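Local coordinates for protein aspartate aminotransferase (Leishmania major, PDB 4H51) that probably transfers the amino group of L-aspartate to 2-oxoglutarate, using pyridoxal 5'-phosphate as cofactor and working as a homodimer, at residues N149-V154 with K160-Y165. Numbering follows the deposited sequence.
Sequences NHYGVV and KNICTY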
loop_
_atom_site.group_PDB
_atom_site.type_symbol
_atom_site.label_atom_id
_atom_site.label_comp_id
_atom_site.label_asym_id
_atom_site.label_seq_id
_atom_site.Cartn_x
_atom_site.Cartn_y
_atom_site.Cartn_z
ATOM N N ASN B 149 -12.020 10.984 -5.339
ATOM C CA ASN B 149 -10.650 10.557 -5.508
ATOM C C ASN B 149 -10.310 9.962 -6.882
ATOM O O ASN B 149 -9.151 9.807 -7.188
ATOM C CB ASN B 149 -10.282 9.540 -4.419
ATOM C CG ASN B 149 -8.767 9.484 -4.115
ATOM O OD1 ASN B 149 -8.100 10.511 -4.195
ATOM N ND2 ASN B 149 -8.247 8.303 -3.658
ATOM N N HIS B 150 -11.282 9.614 -7.730
ATOM C CA HIS B 150 -10.957 9.061 -9.074
ATOM C C HIS B 150 -10.016 9.959 -9.838
ATOM O O HIS B 150 -9.059 9.494 -10.429
ATOM C CB HIS B 150 -12.209 8.818 -9.951
ATOM C CG HIS B 150 -12.887 7.476 -9.735
ATOM N ND1 HIS B 150 -14.219 7.265 -10.005
ATOM C CD2 HIS B 150 -12.400 6.264 -9.253
ATOM C CE1 HIS B 150 -14.525 6.000 -9.718
ATOM N NE2 HIS B 150 -13.430 5.398 -9.237
ATOM N N TYR B 151 -10.326 11.260 -9.878
ATOM C CA TYR B 151 -9.561 12.216 -10.689
ATOM C C TYR B 151 -8.064 12.234 -10.328
ATOM O O TYR B 151 -7.152 12.070 -11.190
ATOM C CB TYR B 151 -10.237 13.634 -10.610
ATOM C CG TYR B 151 -9.774 14.548 -11.731
ATOM C CD1 TYR B 151 -8.544 15.258 -11.615
ATOM C CD2 TYR B 151 -10.488 14.643 -12.930
ATOM C CE1 TYR B 151 -8.061 16.077 -12.658
ATOM C CE2 TYR B 151 -9.996 15.435 -13.980
ATOM C CZ TYR B 151 -8.800 16.157 -13.842
ATOM O OH TYR B 151 -8.329 16.944 -14.891
ATOM N N GLY B 152 -7.795 12.381 -9.038
ATOM C CA GLY B 152 -6.423 12.442 -8.558
ATOM C C GLY B 152 -5.673 11.156 -8.777
ATOM O O GLY B 152 -4.501 11.159 -9.131
ATOM N N VAL B 153 -6.347 10.037 -8.546
ATOM C CA VAL B 153 -5.741 8.740 -8.759
ATOM C C VAL B 153 -5.341 8.572 -10.204
ATOM O O VAL B 153 -4.227 8.183 -10.526
ATOM C CB VAL B 153 -6.671 7.568 -8.294
ATOM C CG1 VAL B 153 -6.071 6.249 -8.698
ATOM C CG2 VAL B 153 -6.866 7.648 -6.775
ATOM N N VAL B 154 -6.250 8.902 -11.112
ATOM C CA VAL B 154 -5.964 8.696 -12.529
ATOM C C VAL B 154 -4.864 9.648 -13.054
ATOM O O VAL B 154 -3.977 9.245 -13.824
ATOM C CB VAL B 154 -7.338 8.762 -13.259
ATOM C CG1 VAL B 154 -7.278 9.263 -14.660
ATOM C CG2 VAL B 154 -8.062 7.402 -13.119
ATOM N N LYS B 160 -3.237 12.143 -18.940
ATOM C CA LYS B 160 -3.190 13.573 -19.274
ATOM C C LYS B 160 -4.518 14.120 -19.871
ATOM O O LYS B 160 -4.733 15.350 -19.922
ATOM C CB LYS B 160 -2.025 13.820 -20.249
ATOM C CG LYS B 160 -0.672 13.274 -19.752
ATOM C CD LYS B 160 -0.306 13.906 -18.428
ATOM C CE LYS B 160 1.034 13.397 -17.864
ATOM N NZ LYS B 160 1.386 13.982 -16.514
ATOM N N ASN B 161 -5.400 13.217 -20.327
ATOM C CA ASN B 161 -6.654 13.613 -20.978
ATOM C C ASN B 161 -7.824 12.936 -20.273
ATOM O O ASN B 161 -8.374 11.946 -20.752
ATOM C CB ASN B 161 -6.601 13.280 -22.456
ATOM C CG ASN B 161 -7.860 13.660 -23.212
ATOM O OD1 ASN B 161 -8.663 14.498 -22.769
ATOM N ND2 ASN B 161 -8.016 13.085 -24.392
ATOM N N ILE B 162 -8.155 13.464 -19.097
ATOM C CA ILE B 162 -9.244 12.948 -18.271
ATOM C C ILE B 162 -10.549 13.633 -18.686
ATOM O O ILE B 162 -10.600 14.863 -18.787
ATOM C CB ILE B 162 -8.964 13.174 -16.772
ATOM C CG1 ILE B 162 -7.636 12.496 -16.387
ATOM C CG2 ILE B 162 -10.129 12.655 -15.886
ATOM C CD1 ILE B 162 -7.047 12.988 -15.052
ATOM N N CYS B 163 -11.581 12.828 -18.916
ATOM C CA CYS B 163 -12.841 13.308 -19.518
ATOM C C CYS B 163 -13.969 12.798 -18.667
ATOM O O CYS B 163 -13.741 11.961 -17.740
ATOM C CB CYS B 163 -12.982 12.811 -20.944
ATOM S SG CYS B 163 -11.672 13.346 -22.100
ATOM N N THR B 164 -15.162 13.341 -18.886
ATOM C CA THR B 164 -16.329 12.824 -18.229
ATOM C C THR B 164 -17.419 12.354 -19.193
ATOM O O THR B 164 -17.478 12.827 -20.330
ATOM C CB THR B 164 -16.917 13.860 -17.267
ATOM O OG1 THR B 164 -17.361 14.996 -18.036
ATOM C CG2 THR B 164 -15.839 14.290 -16.223
ATOM N N TYR B 165 -18.225 11.385 -18.741
ATOM C CA TYR B 165 -19.459 11.025 -19.444
ATOM C C TYR B 165 -20.640 11.514 -18.630
ATOM O O TYR B 165 -20.644 11.424 -17.383
ATOM C CB TYR B 165 -19.597 9.522 -19.747
ATOM C CG TYR B 165 -19.423 8.589 -18.612
ATOM C CD1 TYR B 165 -18.171 8.099 -18.295
ATOM C CD2 TYR B 165 -20.502 8.160 -17.873
ATOM C CE1 TYR B 165 -17.986 7.195 -17.239
ATOM C CE2 TYR B 165 -20.331 7.262 -16.799
ATOM C CZ TYR B 165 -19.062 6.773 -16.515
ATOM O OH TYR B 165 -18.829 5.905 -15.480
#
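In Y151 the ring carbon CG stands anti to the backbone N (chi1 -162°), which swings the phenol out from helix 148-156 to meet I162 on strand 162-169. The isoleucine is extended to match: CG1 lies anti to its own carbonyl carbon and CD1 continues outward (chi2 163°), so the side chain reaches the helix. Its CG2 branch meets the tyrosine alone, while the CG1-CD1 arm is shared by the Y151 ring face and V154 CG1. CD1 sits over one face of the Y151 ring, 4.0 Å from the centroid, in a CH-pi contact shifted toward the rim. The CG2 methyl takes the CE2 side of the same ring, with Y151 CE2 and I162 CG2 at 3.4 Å. V154, one helical turn after H150 and three residues on from Y151, points its CB at the strand and lays CG1 against I162 CG1 at 3.7 Å; I162 CD1 is 3.8 Å from that same V154 CG1.

This is the packing of helix against following strand in the beta-alpha-beta unit made by strand 140-144, helix 148-156 and strand 162-169. V154 also touches I140 and I194, which continues the apolar layer over the neighbouring strands, while H150 hydrogen-bonds D229 OD2 through NE2 and T146 OG1 through ND1. V153 packs on E300 of the second subunit.

With no hydrogen bond between the segments, the contact rests on apolar packing and the CH-pi contact. V154 provides the buried side of the I162 packing and the more exposed Y151 the other; lacking a directional bond, the fit depends on shape.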